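Local coordinates for protein probable alginate O-acetylase AlgJ (Pseudomonas putida, PDB 4O8V) that probably transfers acetyl groups to the O-2 and O-3 positions of mannuronate residues in alginate, as part of an inner-membrane complex, at residues A40-V45 with A95-P100; D47-H52 with K255-D260. One frame throughout, in Å; residues are numbered along the deposited sequence.

Contact 1 of 2, residues A40-V45 with A95-P100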
ATOM      1  N   ALA A  40      -4.889  -1.056 -17.044  1.00 29.48           N
ATOM      2  CA  ALA A  40      -6.091  -0.552 -17.712  1.00 29.61           C
ATOM      3  C   ALA A  40      -7.193  -0.352 -16.679  1.00 31.51           C
ATOM      4  O   ALA A  40      -7.974   0.600 -16.756  1.00 30.15           O
ATOM      5  CB  ALA A  40      -6.545  -1.505 -18.826  1.00 28.69           C
ATOM      6  N   LEU A  41      -7.243  -1.233 -15.688  1.00 27.59           N
ATOM      7  CA  LEU A  41      -8.215  -1.070 -14.604  1.00 25.36           C
ATOM      8  C   LEU A  41      -7.885   0.108 -13.695  1.00 24.87           C
ATOM      9  O   LEU A  41      -8.785   0.850 -13.281  1.00 26.63           O
ATOM     10  CB  LEU A  41      -8.330  -2.358 -13.791  1.00 24.98           C
ATOM     11  CG  LEU A  41      -8.995  -3.467 -14.611  1.00 24.68           C
ATOM     12  CD1 LEU A  41      -8.868  -4.805 -13.899  1.00 28.81           C
ATOM     13  CD2 LEU A  41     -10.457  -3.092 -14.843  1.00 31.34           C
ATOM     14  N   ILE A  42      -6.607   0.292 -13.367  1.00 24.42           N
ATOM     15  CA  ILE A  42      -6.208   1.450 -12.584  1.00 24.96           C
ATOM     16  C   ILE A  42      -6.568   2.762 -13.285  1.00 27.32           C
ATOM     17  O   ILE A  42      -7.059   3.703 -12.659  1.00 27.57           O
ATOM     18  CB  ILE A  42      -4.681   1.431 -12.305  1.00 24.91           C
ATOM     19  CG1 ILE A  42      -4.341   0.302 -11.333  1.00 25.78           C
ATOM     20  CG2 ILE A  42      -4.199   2.796 -11.805  1.00 23.02           C
ATOM     21  CD1 ILE A  42      -2.826   0.001 -11.272  1.00 27.87           C
ATOM     22  N   ARG A  43      -6.315   2.817 -14.588  1.00 25.50           N
ATOM     23  CA  ARG A  43      -6.631   3.991 -15.379  1.00 30.21           C
ATOM     24  C   ARG A  43      -8.149   4.256 -15.397  1.00 30.05           C
ATOM     25  O   ARG A  43      -8.595   5.408 -15.322  1.00 28.59           O
ATOM     26  CB  ARG A  43      -6.095   3.825 -16.800  1.00 33.38           C
ATOM     27  CG  ARG A  43      -6.286   5.043 -17.678  1.00 40.75           C
ATOM     28  CD  ARG A  43      -6.739   4.658 -19.066  1.00 52.02           C
ATOM     29  NE  ARG A  43      -5.771   3.844 -19.789  1.00 60.34           N
ATOM     30  CZ  ARG A  43      -6.060   2.692 -20.391  1.00 61.51           C
ATOM     31  NH1 ARG A  43      -5.106   2.020 -21.027  1.00 64.29           N
ATOM     32  NH2 ARG A  43      -7.295   2.209 -20.352  1.00 58.09           N
ATOM     33  N   GLY A  44      -8.930   3.192 -15.485  1.00 24.38           N
ATOM     34  CA  GLY A  44     -10.381   3.324 -15.480  1.00 28.83           C
ATOM     35  C   GLY A  44     -10.887   3.834 -14.144  1.00 29.97           C
ATOM     36  O   GLY A  44     -11.826   4.630 -14.070  1.00 28.55           O
ATOM     37  N   VAL A  45     -10.253   3.375 -13.077  1.00 26.05           N
ATOM     38  CA  VAL A  45     -10.577   3.860 -11.743  1.00 25.89           C
ATOM     39  C   VAL A  45     -10.269   5.354 -11.631  1.00 26.21           C
ATOM     40  O   VAL A  45     -11.105   6.123 -11.148  1.00 26.01           O
ATOM     41  CB  VAL A  45      -9.817   3.074 -10.662  1.00 29.29           C
ATOM     42  CG1 VAL A  45      -9.869   3.824  -9.354  1.00 25.05           C
ATOM     43  CG2 VAL A  45     -10.407   1.649 -10.534  1.00 27.21           C
ATOM     44  N   ALA A  95      -0.548   6.823 -18.043  1.00 40.12           N
ATOM     45  CA  ALA A  95      -1.994   6.788 -17.840  1.00 37.10           C
ATOM     46  C   ALA A  95      -2.551   8.062 -17.202  1.00 39.65           C
ATOM     47  O   ALA A  95      -3.741   8.118 -16.877  1.00 40.58           O
ATOM     48  CB  ALA A  95      -2.361   5.584 -16.978  1.00 34.27           C
ATOM     49  N   ASN A  96      -1.698   9.067 -17.013  1.00 36.30           N
ATOM     50  CA  ASN A  96      -2.076  10.297 -16.307  1.00 40.19           C
ATOM     51  C   ASN A  96      -2.563  10.041 -14.887  1.00 35.94           C
ATOM     52  O   ASN A  96      -3.473  10.714 -14.402  1.00 36.56           O
ATOM     53  CB  ASN A  96      -3.155  11.062 -17.087  1.00 43.88           C
ATOM     54  CG  ASN A  96      -2.788  11.252 -18.535  1.00 49.25           C
ATOM     55  OD1 ASN A  96      -3.186  10.460 -19.404  1.00 48.64           O
ATOM     56  ND2 ASN A  96      -2.001  12.294 -18.811  1.00 52.67           N
ATOM     57  N   VAL A  97      -1.953   9.057 -14.228  1.00 31.62           N
ATOM     58  CA  VAL A  97      -2.237   8.764 -12.835  1.00 28.06           C
ATOM     59  C   VAL A  97      -1.139   9.375 -11.961  1.00 34.16           C
ATOM     60  O   VAL A  97       0.046   9.143 -12.193  1.00 36.39           O
ATOM     61  CB  VAL A  97      -2.339   7.247 -12.603  1.00 28.57           C
ATOM     62  CG1 VAL A  97      -2.401   6.917 -11.112  1.00 30.81           C
ATOM     63  CG2 VAL A  97      -3.579   6.705 -13.339  1.00 31.52           C
ATOM     64  N   PHE A  98      -1.545  10.172 -10.976  1.00 32.28           N
ATOM     65  CA  PHE A  98      -0.617  10.839 -10.057  1.00 30.68           C
ATOM     66  C   PHE A  98      -0.099   9.876  -8.990  1.00 28.27           C
ATOM     67  O   PHE A  98      -0.875   9.392  -8.151  1.00 26.39           O
ATOM     68  CB  PHE A  98      -1.317  12.033  -9.415  1.00 30.95           C
ATOM     69  CG  PHE A  98      -0.438  12.862  -8.525  1.00 34.41           C
ATOM     70  CD1 PHE A  98       0.766  13.367  -8.986  1.00 39.11           C
ATOM     71  CD2 PHE A  98      -0.833  13.162  -7.233  1.00 36.47           C
ATOM     72  CE1 PHE A  98       1.574  14.152  -8.165  1.00 40.01           C
ATOM     73  CE2 PHE A  98      -0.041  13.956  -6.416  1.00 37.51           C
ATOM     74  CZ  PHE A  98       1.170  14.441  -6.881  1.00 36.90           C
ATOM     75  N   ALA A  99       1.208   9.611  -9.011  1.00 28.39           N
ATOM     76  CA  ALA A  99       1.805   8.598  -8.133  1.00 24.72           C
ATOM     77  C   ALA A  99       3.125   9.096  -7.564  1.00 27.43           C
ATOM     78  O   ALA A  99       4.189   8.890  -8.154  1.00 27.13           O
ATOM     79  CB  ALA A  99       2.018   7.273  -8.887  1.00 28.13           C
ATOM     80  N   PRO A 100       3.058   9.765  -6.412  1.00 28.84           N
ATOM     81  CA  PRO A 100       4.268  10.294  -5.769  1.00 28.94           C
ATOM     82  C   PRO A 100       5.267   9.195  -5.429  1.00 27.26           C
ATOM     83  O   PRO A 100       4.898   8.067  -5.105  1.00 26.15           O
ATOM     84  CB  PRO A 100       3.726  10.956  -4.497  1.00 30.16           C
ATOM     85  CG  PRO A 100       2.278  11.289  -4.839  1.00 31.48           C
ATOM     86  CD  PRO A 100       1.829  10.127  -5.681  1.00 29.70           C
TER

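Contact 2 of 2, residues D47-H52 with K255-D260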
ATOM      1  N   ASP A  47     -10.202   7.542 -13.996  1.00 29.45           N
ATOM      2  CA  ASP A  47     -11.151   8.302 -14.803  1.00 30.68           C
ATOM      3  C   ASP A  47     -12.524   8.364 -14.109  1.00 30.16           C
ATOM      4  O   ASP A  47     -13.201   9.407 -14.128  1.00 33.72           O
ATOM      5  CB  ASP A  47     -11.296   7.684 -16.199  1.00 30.07           C
ATOM      6  CG  ASP A  47     -10.054   7.852 -17.061  1.00 35.95           C
ATOM      7  OD1 ASP A  47      -9.120   8.617 -16.698  1.00 36.82           O
ATOM      8  OD2 ASP A  47     -10.017   7.217 -18.133  1.00 37.98           O
ATOM      9  N   THR A  48     -12.933   7.248 -13.509  1.00 27.77           N
ATOM     10  CA  THR A  48     -14.201   7.173 -12.776  1.00 31.11           C
ATOM     11  C   THR A  48     -14.221   8.150 -11.580  1.00 30.78           C
ATOM     12  O   THR A  48     -15.187   8.900 -11.382  1.00 30.67           O
ATOM     13  CB  THR A  48     -14.456   5.740 -12.275  1.00 30.53           C
ATOM     14  OG1 THR A  48     -14.601   4.865 -13.393  1.00 30.37           O
ATOM     15  CG2 THR A  48     -15.701   5.666 -11.404  1.00 33.46           C
ATOM     16  N   LEU A  49     -13.143   8.150 -10.801  1.00 27.48           N
ATOM     17  CA  LEU A  49     -13.006   9.071  -9.680  1.00 26.54           C
ATOM     18  C   LEU A  49     -13.096  10.513 -10.171  1.00 30.19           C
ATOM     19  O   LEU A  49     -13.829  11.320  -9.594  1.00 32.95           O
ATOM     20  CB  LEU A  49     -11.690   8.851  -8.935  1.00 26.65           C
ATOM     21  CG  LEU A  49     -11.629   7.536  -8.127  1.00 24.21           C
ATOM     22  CD1 LEU A  49     -10.222   7.298  -7.565  1.00 23.27           C
ATOM     23  CD2 LEU A  49     -12.607   7.566  -6.971  1.00 25.21           C
ATOM     24  N   GLN A  50     -12.362  10.831 -11.235  0.52 29.16           N
ATOM     25  CA  GLN A  50     -12.314  12.206 -11.721  0.52 33.00           C
ATOM     26  C   GLN A  50     -13.704  12.668 -12.144  0.52 34.57           C
ATOM     27  O   GLN A  50     -14.084  13.814 -11.892  0.52 36.68           O
ATOM     28  CB  GLN A  50     -11.322  12.345 -12.878  0.52 36.60           C
ATOM     29  CG  GLN A  50     -11.223  13.765 -13.436  0.52 42.86           C
ATOM     30  CD  GLN A  50      -9.903  14.039 -14.143  0.52 46.10           C
ATOM     31  OE1 GLN A  50      -9.689  13.604 -15.274  0.52 47.91           O
ATOM     32  NE2 GLN A  50      -9.014  14.773 -13.476  0.52 46.92           N
ATOM     33  N   GLN A  51     -14.467  11.766 -12.755  1.00 28.85           N
ATOM     34  CA  GLN A  51     -15.810  12.079 -13.222  1.00 32.74           C
ATOM     35  C   GLN A  51     -16.790  12.393 -12.095  1.00 31.68           C
ATOM     36  O   GLN A  51     -17.811  13.057 -12.324  1.00 31.18           O
ATOM     37  CB  GLN A  51     -16.329  10.936 -14.085  1.00 36.15           C
ATOM     38  CG  GLN A  51     -15.728  10.985 -15.475  1.00 43.34           C
ATOM     39  CD  GLN A  51     -15.787   9.660 -16.197  1.00 52.12           C
ATOM     40  OE1 GLN A  51     -16.543   8.753 -15.818  1.00 56.45           O
ATOM     41  NE2 GLN A  51     -14.976   9.530 -17.243  1.00 53.06           N
ATOM     42  N   HIS A  52     -16.470  11.928 -10.897  1.00 28.81           N
ATOM     43  CA  HIS A  52     -17.242  12.230  -9.698  1.00 37.67           C
ATOM     44  C   HIS A  52     -16.619  13.370  -8.906  1.00 38.28           C
ATOM     45  O   HIS A  52     -17.053  13.665  -7.795  1.00 38.61           O
ATOM     46  CB  HIS A  52     -17.351  10.982  -8.812  1.00 40.10           C
ATOM     47  CG  HIS A  52     -18.276   9.945  -9.364  1.00 45.05           C
ATOM     48  ND1 HIS A  52     -18.031   9.293 -10.554  1.00 48.99           N
ATOM     49  CD2 HIS A  52     -19.466   9.479  -8.916  1.00 48.53           C
ATOM     50  CE1 HIS A  52     -19.024   8.458 -10.809  1.00 50.57           C
ATOM     51  NE2 HIS A  52     -19.906   8.551  -9.830  1.00 51.34           N
ATOM     52  N   LYS A 255     -14.979  -2.207  -4.910  0.52 27.94           N
ATOM     53  CA  LYS A 255     -16.048  -2.175  -3.919  0.52 29.89           C
ATOM     54  C   LYS A 255     -16.388  -0.741  -3.540  0.52 30.28           C
ATOM     55  O   LYS A 255     -17.560  -0.357  -3.489  0.52 30.91           O
ATOM     56  CB  LYS A 255     -15.654  -2.975  -2.676  0.52 31.55           C
ATOM     57  CG  LYS A 255     -16.668  -2.932  -1.548  0.52 33.22           C
ATOM     58  CD  LYS A 255     -16.362  -4.020  -0.530  0.52 35.53           C
ATOM     59  CE  LYS A 255     -16.992  -3.729   0.815  0.52 36.96           C
ATOM     60  NZ  LYS A 255     -16.609  -4.779   1.804  0.52 38.93           N
ATOM     61  N   TYR A 256     -15.354   0.054  -3.287  1.00 27.49           N
ATOM     62  CA  TYR A 256     -15.549   1.463  -2.939  1.00 29.10           C
ATOM     63  C   TYR A 256     -16.317   2.239  -4.023  1.00 30.38           C
ATOM     64  O   TYR A 256     -17.239   3.006  -3.720  1.00 31.05           O
ATOM     65  CB  TYR A 256     -14.194   2.146  -2.684  1.00 29.38           C
ATOM     66  CG  TYR A 256     -14.367   3.610  -2.354  1.00 29.42           C
ATOM     67  CD1 TYR A 256     -15.045   4.003  -1.217  1.00 29.73           C
ATOM     68  CD2 TYR A 256     -13.864   4.590  -3.193  1.00 28.97           C
ATOM     69  CE1 TYR A 256     -15.211   5.343  -0.919  1.00 31.46           C
ATOM     70  CE2 TYR A 256     -14.030   5.925  -2.913  1.00 28.61           C
ATOM     71  CZ  TYR A 256     -14.692   6.298  -1.784  1.00 29.69           C
ATOM     72  OH  TYR A 256     -14.838   7.639  -1.513  1.00 32.40           O
ATOM     73  N   LEU A 257     -15.946   2.038  -5.280  1.00 28.44           N
ATOM     74  CA  LEU A 257     -16.618   2.748  -6.373  1.00 30.63           C
ATOM     75  C   LEU A 257     -18.095   2.395  -6.472  1.00 31.90           C
ATOM     76  O   LEU A 257     -18.887   3.197  -6.942  1.00 34.50           O
ATOM     77  CB  LEU A 257     -15.947   2.444  -7.713  1.00 26.98           C
ATOM     78  CG  LEU A 257     -14.497   2.929  -7.838  1.00 31.34           C
ATOM     79  CD1 LEU A 257     -13.905   2.454  -9.150  1.00 31.90           C
ATOM     80  CD2 LEU A 257     -14.449   4.447  -7.746  1.00 30.82           C
ATOM     81  N   GLN A 258     -18.462   1.190  -6.043  1.00 31.41           N
ATOM     82  CA  GLN A 258     -19.866   0.765  -6.088  1.00 36.42           C
ATOM     83  C   GLN A 258     -20.633   1.134  -4.818  1.00 36.62           C
ATOM     84  O   GLN A 258     -21.840   0.887  -4.726  1.00 39.25           O
ATOM     85  CB  GLN A 258     -19.948  -0.748  -6.324  1.00 38.25           C
ATOM     86  CG  GLN A 258     -19.373  -1.194  -7.658  1.00 38.58           C
ATOM     87  CD  GLN A 258     -19.731  -2.641  -7.996  1.00 49.43           C
ATOM     88  OE1 GLN A 258     -19.861  -3.492  -7.109  1.00 51.95           O
ATOM     89  NE2 GLN A 258     -19.888  -2.923  -9.285  1.00 52.51           N
ATOM     90  N   SER A 259     -19.939   1.727  -3.846  1.00 33.24           N
ATOM     91  CA  SER A 259     -20.531   1.970  -2.531  1.00 34.05           C
ATOM     92  C   SER A 259     -21.410   3.223  -2.472  1.00 38.54           C
ATOM     93  O   SER A 259     -21.201   4.197  -3.204  1.00 35.86           O
ATOM     94  CB  SER A 259     -19.439   2.090  -1.464  1.00 35.61           C
ATOM     95  OG  SER A 259     -18.774   3.344  -1.561  1.00 34.37           O
ATOM     96  N   ASP A 260     -22.381   3.191  -1.569  1.00 43.60           N
ATOM     97  CA  ASP A 260     -23.193   4.361  -1.276  1.00 47.66           C
ATOM     98  C   ASP A 260     -22.331   5.533  -0.807  1.00 49.43           C
ATOM     99  O   ASP A 260     -22.620   6.684  -1.140  1.00 54.00           O
ATOM    100  CB  ASP A 260     -24.251   4.019  -0.229  1.00 55.79           C
ATOM    101  CG  ASP A 260     -25.430   3.260  -0.817  1.00 61.48           C
ATOM    102  OD1 ASP A 260     -25.309   2.731  -1.941  1.00 61.40           O
ATOM    103  OD2 ASP A 260     -26.483   3.194  -0.154  1.00 67.99           O
TER

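Contact 1 of 2, residues A40-V45 with A95-P100
Ile42 and Arg43 meet Val97 and Ala95 in a small, partly buried apolar contact, where helix 31-51 packs against the loop leaving helix 84-94 in an SGNH hydrolase-like domain. About 138 Å² is buried, counting both sides. Deeper in, two branch methyls touch: Ile42 CG2 lies 4.2 Å from Val97 CG2, and Val97 also rests on Leu58 of strand 55-61. Nearer the surface, the methyl of Ala95 sits against the root of the arginine side chain, with Ala95 CB 4.0 Å from Arg43 CG and 4.1 Å from Arg43 CB. Arg43 has CG anti to its own N (chi1 -176°), and bends at chi2 and chi3 fold the chain back along its helix. The guanidinium therefore lies with one face over Ala40 CA, 3.8 Å from the plane and toward its rim, while the methylenes do the packing. Asn96, with positive phi (58°), closes helix 84-94 in a Schellman motif; the chain then extends, and Phe98 pairs through its backbone with Leu58. Polar bonds are made around the apolar patch: Asn96 O accepts from Arg46 NE, and Arg300 binds Ala95 O and Asn96 OD1. The chemistry implies a division of labour, in which methyl and methylene groups fill the interface while arginines satisfy carbonyls at the turn.

Contact 2 of 2, residues D47-H52 with K255-D260
Two flat groups, Tyr256 and His52, accompany the meeting of Leu257 with Leu49 and Thr48, and both rings meet the ring of Phe262, with planes at about 50° for Tyr256 and 35° for His52. Tyr256 also meets the ring of Tyr242 and touches Ala213 and Val215 on strand 212-215. This is helix-helix packing in the SGNH hydrolase-like fold: the C-terminal parts of helices 31-51 and 250-257 lie against each other. Leu257 carries the contact with a single methyl. Its CD2 comes to 3.7 Å from Leu49 CD2, the two side chains crossing at about a right angle, and to 4.1 Å from Thr48 CG2. Thr48 divides its two branches: OG1 stands beside the backbone N (chi1 -64°) and hydrogen-bonds to Gly44 O one turn back, which leaves CG2 to meet the leucine. Phe262, from helix 260-264, packs on both Leu49 and Leu257, and Trp292 of helix 290-297 adds to the covering of Leu257. On the 47-52 side, His52 ND1 donates to Thr48 O at 3.0 Å, the donor tilted from the carbonyl plane. On the other segment Ser259 is the N-cap of the next helix; its OG caps Phe262 N and also donates to Tyr256 O at 2.7 Å, in the carbonyl plane and on a lone pair.

Overall arrangement
Both contacts use helix 31-51, contact 1 toward the loop 95-100 and contact 2, further along, toward helix 250-257. Their centres are about 13 Å apart, and they join directly where Val45 CG2 of the first helix segment packs 3.8 Å from Leu257 CD1. Arg300, the last modelled residue, spans the two: besides its bonds to the loop of contact 1, its NE forms a salt bridge with OD2 of Asp47, at the start of segment 47-52. The segments alternate along the sequence, and the loop 95-100 and helix 250-257 both rest on helix 31-51. Both contacts lie away from the probable catalytic residues Asp120, His122 and Ser218, and serve as structural packing.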